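Local coordinates for protein ribonucleotide monophosphatase NagD (PDB 2C4N) that removes phosphate from nucleotides and other phosphorylated substrates, as a magnesium-dependent phosphatase of the haloacid dehalogenase (HAD) superfamily, at residues G12-D17 against P22-F27; V67-T70 against A76-L79; E118-N123 against G151-C156. One frame throughout, in Å; residues are numbered along the deposited sequence.

Interaction 1: G12-D17 against P22-F27; sequences GVLMHD and PGAAEF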
loop_
_atom_site.group_PDB
_atom_site.type_symbol
_atom_site.label_atom_id
_atom_site.label_comp_id
_atom_site.label_asym_id
_atom_site.label_seq_id
_atom_site.Cartn_x
_atom_site.Cartn_y
_atom_site.Cartn_z
ATOM N N GLY A 12 20.642 -11.866 -16.706
ATOM C CA GLY A 12 21.017 -10.485 -16.962
ATOM C C GLY A 12 22.480 -10.222 -16.655
ATOM O O GLY A 12 22.965 -9.105 -16.822
ATOM N N VAL A 13 23.182 -11.261 -16.208
ATOM C CA VAL A 13 24.594 -11.163 -15.859
ATOM C C VAL A 13 25.416 -12.212 -16.615
ATOM O O VAL A 13 26.375 -11.882 -17.314
ATOM C CB VAL A 13 24.802 -11.382 -14.340
ATOM C CG1 VAL A 13 26.288 -11.324 -14.001
ATOM C CG2 VAL A 13 24.023 -10.327 -13.546
ATOM N N LEU A 14 25.026 -13.475 -16.475
ATOM C CA LEU A 14 25.732 -14.573 -17.126
ATOM C C LEU A 14 24.922 -15.111 -18.294
ATOM O O LEU A 14 25.479 -15.584 -19.291
ATOM C CB LEU A 14 25.987 -15.699 -16.114
ATOM C CG LEU A 14 26.887 -15.333 -14.925
ATOM C CD1 LEU A 14 26.986 -16.501 -13.949
ATOM C CD2 LEU A 14 28.264 -14.958 -15.438
ATOM N N MET A 15 23.616 -15.050 -18.151
ATOM C CA MET A 15 22.688 -15.504 -19.176
ATOM C C MET A 15 21.629 -14.477 -19.574
ATOM O O MET A 15 21.085 -13.813 -18.763
ATOM C CB MET A 15 21.987 -16.777 -18.746
ATOM C CG MET A 15 22.894 -17.875 -18.396
ATOM S SD MET A 15 23.759 -18.632 -19.730
ATOM C CE MET A 15 22.518 -19.472 -20.270
ATOM N N HIS A 16 21.332 -14.425 -20.860
ATOM C CA HIS A 16 20.089 -13.915 -21.333
ATOM C C HIS A 16 19.223 -15.008 -21.858
ATOM O O HIS A 16 19.402 -15.512 -22.909
ATOM C CB HIS A 16 20.238 -12.829 -22.366
ATOM C CG HIS A 16 20.867 -11.584 -21.855
ATOM N ND1 HIS A 16 22.002 -11.058 -22.400
ATOM C CD2 HIS A 16 20.510 -10.754 -20.866
ATOM C CE1 HIS A 16 22.323 -9.960 -21.765
ATOM N NE2 HIS A 16 21.436 -9.758 -20.824
ATOM N N ASP A 17 18.301 -15.355 -21.002
ATOM C CA ASP A 17 17.553 -16.512 -21.167
ATOM C C ASP A 17 18.424 -17.725 -21.361
ATOM O O ASP A 17 19.128 -18.133 -20.516
ATOM C CB ASP A 17 16.700 -16.340 -22.399
ATOM C CG ASP A 17 15.327 -16.611 -22.149
ATOM O OD1 ASP A 17 14.900 -17.775 -22.320
ATOM O OD2 ASP A 17 14.647 -15.636 -21.772
ATOM N N PRO A 22 28.274 -12.594 -23.592
ATOM C CA PRO A 22 29.666 -12.671 -24.049
ATOM C C PRO A 22 30.660 -12.448 -22.911
ATOM O O PRO A 22 30.565 -11.463 -22.179
ATOM C CB PRO A 22 29.736 -11.573 -25.106
ATOM C CG PRO A 22 28.361 -11.620 -25.706
ATOM C CD PRO A 22 27.475 -11.727 -24.475
ATOM N N GLY A 23 31.608 -13.367 -22.764
ATOM C CA GLY A 23 32.602 -13.243 -21.711
ATOM C C GLY A 23 32.286 -14.005 -20.433
ATOM O O GLY A 23 33.150 -14.157 -19.567
ATOM N N ALA A 24 31.055 -14.492 -20.309
ATOM C CA ALA A 24 30.638 -15.229 -19.117
ATOM C C ALA A 24 31.533 -16.427 -18.821
ATOM O O ALA A 24 31.995 -16.601 -17.696
ATOM C CB ALA A 24 29.187 -15.689 -19.265
ATOM N N ALA A 25 31.776 -17.253 -19.833
ATOM C CA ALA A 25 32.610 -18.439 -19.654
ATOM C C ALA A 25 33.993 -18.086 -19.110
ATOM O O ALA A 25 34.444 -18.658 -18.117
ATOM C CB ALA A 25 32.737 -19.192 -20.976
ATOM N N GLU A 26 34.660 -17.135 -19.758
ATOM C CA GLU A 26 35.993 -16.713 -19.345
ATOM C C GLU A 26 35.977 -16.121 -17.937
ATOM O O GLU A 26 36.891 -16.349 -17.141
ATOM C CB GLU A 26 36.543 -15.681 -20.332
ATOM C CG GLU A 26 38.008 -15.337 -20.119
ATOM C CD GLU A 26 38.930 -16.514 -20.382
ATOM O OE1 GLU A 26 38.790 -17.553 -19.701
ATOM O OE2 GLU A 26 39.798 -16.401 -21.273
ATOM N N PHE A 27 34.935 -15.353 -17.635
ATOM C CA PHE A 27 34.794 -14.731 -16.324
ATOM C C PHE A 27 34.740 -15.796 -15.236
ATOM O O PHE A 27 35.495 -15.745 -14.266
ATOM C CB PHE A 27 33.516 -13.887 -16.283
ATOM C CG PHE A 27 33.200 -13.322 -14.928
ATOM C CD1 PHE A 27 34.047 -12.397 -14.324
ATOM C CD2 PHE A 27 32.042 -13.705 -14.258
ATOM C CE1 PHE A 27 33.745 -11.860 -13.071
ATOM C CE2 PHE A 27 31.730 -13.176 -13.007
ATOM C CZ PHE A 27 32.584 -12.249 -12.411
#
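L14 places CG beside its own backbone N (chi1 -63°) and CD1 runs on extended (chi2 176°), which leaves CD2 as the branch turned to A24 and F27 in the first turn of helix 24-33; F27 has CG anti to the backbone N (chi1 174°). The setting is the HAD fold just after its metal-binding strand 5-9: a tight turn closed by G12 N to M15 O at 2.9 Å, then the small hairpin 15-16/19-20, matching the squiggle and flap of this superfamily. The contact is apolar. One methyl, L14 CD2, serves both partners, lying 4.0 Å from A24 CB and 4.2 Å from F27 CD2, with the leucine and phenylalanine side chains crossing at about a right angle. The closest CA atoms of the two segments, those of L14 and A24, are 5.3 Å apart. C8 of strand 5-9 touches both L14 and F27, and F56 of helix 49-58 also packs on L14, so the leucine joins hairpin base, sheet and two helices. Its side chain, about 9 Å from the bound magnesium ion, packs near the site. At the helix start, A24 CB also rests 3.7 Å from the carbonyl oxygen L14 O.

Interaction 2: V67-T70 against A76-L79; sequences VFYT and ADFL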
loop_
_atom_site.group_PDB
_atom_site.type_symbol
_atom_site.label_atom_id
_atom_site.label_comp_id
_atom_site.label_asym_id
_atom_site.label_seq_id
_atom_site.Cartn_x
_atom_site.Cartn_y
_atom_site.Cartn_z
ATOM N N VAL A 67 27.806 -25.404 -7.973
ATOM C CA VAL A 67 27.913 -23.965 -7.790
ATOM C C VAL A 67 26.573 -23.247 -7.766
ATOM O O VAL A 67 26.482 -22.145 -7.232
ATOM C CB VAL A 67 28.813 -23.295 -8.868
ATOM C CG1 VAL A 67 30.208 -23.877 -8.804
ATOM C CG2 VAL A 67 28.208 -23.464 -10.259
ATOM N N PHE A 68 25.527 -23.867 -8.309
ATOM C CA PHE A 68 24.218 -23.217 -8.334
ATOM C C PHE A 68 23.486 -23.175 -7.001
ATOM O O PHE A 68 23.536 -24.115 -6.210
ATOM C CB PHE A 68 23.309 -23.872 -9.383
ATOM C CG PHE A 68 23.804 -23.713 -10.783
ATOM C CD1 PHE A 68 24.540 -24.725 -11.398
ATOM C CD2 PHE A 68 23.598 -22.517 -11.469
ATOM C CE1 PHE A 68 25.069 -24.542 -12.677
ATOM C CE2 PHE A 68 24.122 -22.329 -12.742
ATOM C CZ PHE A 68 24.859 -23.343 -13.347
ATOM N N TYR A 69 22.805 -22.059 -6.757
ATOM C CA TYR A 69 22.028 -21.892 -5.537
ATOM C C TYR A 69 20.773 -21.121 -5.926
ATOM O O TYR A 69 20.851 -19.971 -6.355
ATOM C CB TYR A 69 22.828 -21.113 -4.485
ATOM C CG TYR A 69 22.319 -21.301 -3.075
ATOM C CD1 TYR A 69 22.169 -22.579 -2.535
ATOM C CD2 TYR A 69 21.989 -20.205 -2.276
ATOM C CE1 TYR A 69 21.703 -22.766 -1.230
ATOM C CE2 TYR A 69 21.522 -20.378 -0.971
ATOM C CZ TYR A 69 21.381 -21.660 -0.455
ATOM O OH TYR A 69 20.921 -21.838 0.834
ATOM N N THR A 70 19.620 -21.767 -5.799
ATOM C CA THR A 70 18.352 -21.143 -6.153
ATOM C C THR A 70 17.549 -20.821 -4.902
ATOM O O THR A 70 17.887 -21.262 -3.804
ATOM C CB THR A 70 17.494 -22.087 -7.005
ATOM O OG1 THR A 70 16.999 -23.143 -6.174
ATOM C CG2 THR A 70 18.324 -22.694 -8.134
ATOM N N ALA A 76 14.760 -24.498 1.318
ATOM C CA ALA A 76 14.928 -25.788 1.980
ATOM C C ALA A 76 15.940 -25.638 3.113
ATOM O O ALA A 76 15.740 -26.165 4.203
ATOM C CB ALA A 76 15.410 -26.848 0.975
ATOM N N ASP A 77 17.024 -24.909 2.853
ATOM C CA ASP A 77 18.054 -24.694 3.864
ATOM C C ASP A 77 17.491 -23.914 5.040
ATOM O O ASP A 77 17.861 -24.151 6.186
ATOM C CB ASP A 77 19.253 -23.938 3.282
ATOM C CG ASP A 77 20.161 -24.829 2.453
ATOM O OD1 ASP A 77 20.147 -26.058 2.673
ATOM O OD2 ASP A 77 20.904 -24.301 1.599
ATOM N N PHE A 78 16.598 -22.976 4.745
ATOM C CA PHE A 78 15.962 -22.168 5.777
ATOM C C PHE A 78 15.086 -23.047 6.671
ATOM O O PHE A 78 15.145 -22.963 7.895
ATOM C CB PHE A 78 15.121 -21.073 5.109
ATOM C CG PHE A 78 14.237 -20.305 6.057
ATOM C CD1 PHE A 78 13.014 -20.829 6.473
ATOM C CD2 PHE A 78 14.624 -19.054 6.532
ATOM C CE1 PHE A 78 12.189 -20.121 7.345
ATOM C CE2 PHE A 78 13.804 -18.339 7.405
ATOM C CZ PHE A 78 12.586 -18.873 7.814
ATOM N N LEU A 79 14.288 -23.901 6.043
ATOM C CA LEU A 79 13.370 -24.782 6.757
ATOM C C LEU A 79 14.040 -25.945 7.489
ATOM O O LEU A 79 13.505 -26.460 8.476
ATOM C CB LEU A 79 12.320 -25.307 5.776
ATOM C CG LEU A 79 11.429 -24.194 5.204
ATOM C CD1 LEU A 79 10.547 -24.730 4.094
ATOM C CD2 LEU A 79 10.592 -23.609 6.325
#
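Y69 OH gives its hydrogen to D77 OD2 across 2.6 Å, the one direct link between segments 67-70, on the edge strand, and 76-79, on helix 71-80; their closest CA atoms, those of Y69 and D77, are 10.6 Å apart. The length of the two side chains spans that distance. Y69 sets CG anti to the backbone N (chi1 -160°), which carries the phenol out toward the helix. D77 comes from the opposite direction, CG beside its backbone N (chi1 -78°), and offers the anti lone pair of OD2, the one away from OD1. The carboxylate meets the ring at its edge and in its plane: OD2 is 3.3 Å from Y69 CE1, and the two flat groups are modestly tilted, 24° apart. Because Y69 takes OD2, the other oxygen, D77 OD1, can make a salt bridge to R80 on the same helix, so the carboxylate is held at both oxygens and is unlikely to rotate freely; the arginine probably also helps to keep it charged. Backbone bonds of Y69 to L40 and T42 fix the root of the phenol in the sheet, and T70 OG1 caps the helix by accepting from M73 N. The whole is a strand-to-helix junction at the edge of the parallel, Rossmann-like sheet of the HAD core.

Interaction 3: E118-N123 against G151-C156; sequences ETRSYN and GFYPAC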
loop_
_atom_site.group_PDB
_atom_site.type_symbol
_atom_site.label_atom_id
_atom_site.label_comp_id
_atom_site.label_asym_id
_atom_site.label_seq_id
_atom_site.Cartn_x
_atom_site.Cartn_y
_atom_site.Cartn_z
ATOM N N GLU A 118 6.630 -21.709 -7.253
ATOM C CA GLU A 118 6.018 -21.480 -8.554
ATOM C C GLU A 118 5.431 -22.779 -9.097
ATOM O O GLU A 118 6.015 -23.855 -8.952
ATOM C CB GLU A 118 7.043 -20.921 -9.547
ATOM C CG GLU A 118 6.692 -21.169 -11.013
ATOM C CD GLU A 118 5.507 -20.356 -11.521
ATOM O OE1 GLU A 118 4.535 -20.135 -10.767
ATOM O OE2 GLU A 118 5.542 -19.949 -12.704
ATOM N N THR A 119 4.258 -22.675 -9.705
ATOM C CA THR A 119 3.620 -23.840 -10.297
ATOM C C THR A 119 2.566 -23.376 -11.281
ATOM O O THR A 119 1.713 -22.556 -10.949
ATOM C CB THR A 119 2.965 -24.750 -9.238
ATOM O OG1 THR A 119 2.223 -25.782 -9.904
ATOM C CG2 THR A 119 2.031 -23.953 -8.332
ATOM N N ARG A 120 2.639 -23.887 -12.504
ATOM C CA ARG A 120 1.680 -23.512 -13.527
ATOM C C ARG A 120 0.345 -24.192 -13.289
ATOM O O ARG A 120 -0.588 -24.019 -14.068
ATOM C CB ARG A 120 2.199 -23.887 -14.911
ATOM C CG ARG A 120 3.459 -23.164 -15.349
ATOM C CD ARG A 120 3.628 -23.378 -16.836
ATOM N NE ARG A 120 4.714 -22.605 -17.424
ATOM C CZ ARG A 120 4.841 -22.396 -18.729
ATOM N NH1 ARG A 120 3.947 -22.901 -19.568
ATOM N NH2 ARG A 120 5.859 -21.690 -19.199
ATOM N N SER A 121 0.269 -24.981 -12.221
ATOM C CA SER A 121 -0.958 -25.682 -11.862
ATOM C C SER A 121 -1.711 -24.907 -10.791
ATOM O O SER A 121 -2.762 -25.344 -10.323
ATOM C CB SER A 121 -0.647 -27.089 -11.347
ATOM O OG SER A 121 -0.226 -27.933 -12.407
ATOM N N TYR A 122 -1.164 -23.760 -10.403
ATOM C CA TYR A 122 -1.783 -22.910 -9.386
ATOM C C TYR A 122 -3.254 -22.697 -9.731
ATOM O O TYR A 122 -3.588 -22.372 -10.874
ATOM C CB TYR A 122 -1.085 -21.550 -9.338
ATOM C CG TYR A 122 -1.594 -20.605 -8.265
ATOM C CD1 TYR A 122 -1.348 -20.850 -6.917
ATOM C CD2 TYR A 122 -2.277 -19.437 -8.603
ATOM C CE1 TYR A 122 -1.767 -19.950 -5.925
ATOM C CE2 TYR A 122 -2.698 -18.533 -7.623
ATOM C CZ TYR A 122 -2.437 -18.796 -6.289
ATOM O OH TYR A 122 -2.844 -17.904 -5.323
ATOM N N ASN A 123 -4.132 -22.872 -8.747
ATOM C CA ASN A 123 -5.557 -22.682 -8.984
ATOM C C ASN A 123 -6.313 -22.207 -7.752
ATOM O O ASN A 123 -5.740 -22.028 -6.676
ATOM C CB ASN A 123 -6.194 -23.978 -9.517
ATOM C CG ASN A 123 -6.070 -25.138 -8.548
ATOM O OD1 ASN A 123 -5.933 -24.947 -7.342
ATOM N ND2 ASN A 123 -6.135 -26.356 -9.077
ATOM N N GLY A 151 8.201 -12.426 -19.764
ATOM C CA GLY A 151 6.957 -11.858 -20.250
ATOM C C GLY A 151 6.085 -11.536 -19.052
ATOM O O GLY A 151 6.537 -10.881 -18.108
ATOM N N PHE A 152 4.841 -12.000 -19.077
ATOM C CA PHE A 152 3.935 -11.758 -17.968
ATOM C C PHE A 152 3.524 -13.051 -17.287
ATOM O O PHE A 152 2.430 -13.166 -16.728
ATOM C CB PHE A 152 2.717 -10.971 -18.446
ATOM C CG PHE A 152 3.051 -9.574 -18.887
ATOM C CD1 PHE A 152 3.133 -9.254 -20.239
ATOM C CD2 PHE A 152 3.325 -8.583 -17.944
ATOM C CE1 PHE A 152 3.483 -7.965 -20.647
ATOM C CE2 PHE A 152 3.676 -7.294 -18.338
ATOM C CZ PHE A 152 3.756 -6.983 -19.699
ATOM N N TYR A 153 4.426 -14.024 -17.331
ATOM C CA TYR A 153 4.216 -15.320 -16.702
ATOM C C TYR A 153 4.165 -15.133 -15.193
ATOM O O TYR A 153 5.098 -14.593 -14.601
ATOM C CB TYR A 153 5.380 -16.255 -17.036
ATOM C CG TYR A 153 5.331 -16.880 -18.408
ATOM C CD1 TYR A 153 4.692 -16.247 -19.474
ATOM C CD2 TYR A 153 5.956 -18.099 -18.649
ATOM C CE1 TYR A 153 4.676 -16.819 -20.745
ATOM C CE2 TYR A 153 5.948 -18.676 -19.913
ATOM C CZ TYR A 153 5.307 -18.031 -20.955
ATOM O OH TYR A 153 5.302 -18.604 -22.203
ATOM N N PRO A 154 3.081 -15.589 -14.550
ATOM C CA PRO A 154 2.995 -15.434 -13.097
ATOM C C PRO A 154 4.175 -16.113 -12.406
ATOM O O PRO A 154 4.591 -17.205 -12.802
ATOM C CB PRO A 154 1.666 -16.109 -12.757
ATOM C CG PRO A 154 0.837 -15.859 -13.999
ATOM C CD PRO A 154 1.837 -16.163 -15.093
ATOM N N ALA A 155 4.714 -15.446 -11.390
ATOM C CA ALA A 155 5.827 -15.971 -10.611
ATOM C C ALA A 155 5.367 -16.001 -9.158
ATOM O O ALA A 155 4.249 -15.581 -8.850
ATOM C CB ALA A 155 7.053 -15.077 -10.768
ATOM N N CYS A 156 6.227 -16.485 -8.268
ATOM C CA CYS A 156 5.893 -16.590 -6.853
ATOM C C CYS A 156 5.113 -15.413 -6.261
ATOM O O CYS A 156 4.078 -15.609 -5.617
ATOM C CB CYS A 156 7.170 -16.800 -6.039
ATOM S SG CYS A 156 6.882 -17.019 -4.279
#
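E118, R120 and Y153 bury most of the surface where two loops meet, each leading from a parallel strand (105-116 and 139-142) into a helix packed on the four-stranded parallel sheet of the smaller alpha/beta domain, probably the cap expected of a NagD-type HAD phosphatase. E118 runs out with CG anti to its backbone N (chi1 157°) and then bends at chi2 (71°), which swings the carboxylate over the P154-A155 backbone. There OE2 comes within 2.9 Å of P154 O. Both are acceptors, so the pair is no hydrogen bond; W124 NE1 of a neighbouring subunit sends a weak bond to each of them, which may help to offset the closeness of the two oxygens. The other oxygen, E118 OE1, takes a weak, strongly bent bond from T119 N (2.8 Å). With an alanine at E118, T119 N would probably lose its weak acceptor and W124 of the neighbouring subunit one of its two, leaving a gap beside P154 and A155. R120 stands on the type I turn T119-Y122, where T119 OG1 accepts from S121 N (3.1 Å) in an ST turn. Its chain is extended from CG to NE and reaches Y153, whose ring also meets H128 of the neighbouring subunit edge-to-face. The side chain of A155 lies about 5 Å from that of D146, which by similarity confers substrate specificity, so the loop probably lies next to the region that recognises substrate. Guanidinium and phenol planes stand 85° apart and the approach is oblique: R120 NH2 lies 3.1 Å from Y153 CE2 and 3.6 Å from Y153 CD2.

In the fold
From the N terminus the three contacts follow in series; none nests in or crosses another. Interaction 1 closes a short loop right after strand 5-9, tying the hairpin 15-16/19-20 to helix 24-33. Interaction 2 spans just five residues and joins strand 68-70, at one edge of the six-stranded parallel sheet, to the helix that leads toward the four-stranded one. Interaction 3 closes a longer excursion, 27 residues holding helix 124-135 and strand 139-142, and joins two loops of that second sheet. The centres of interactions 1 and 3 are about 26 Å apart, yet their nearest atoms are about 7 Å apart, as 12-17 and 151-156 approach each other across the two sheet regions.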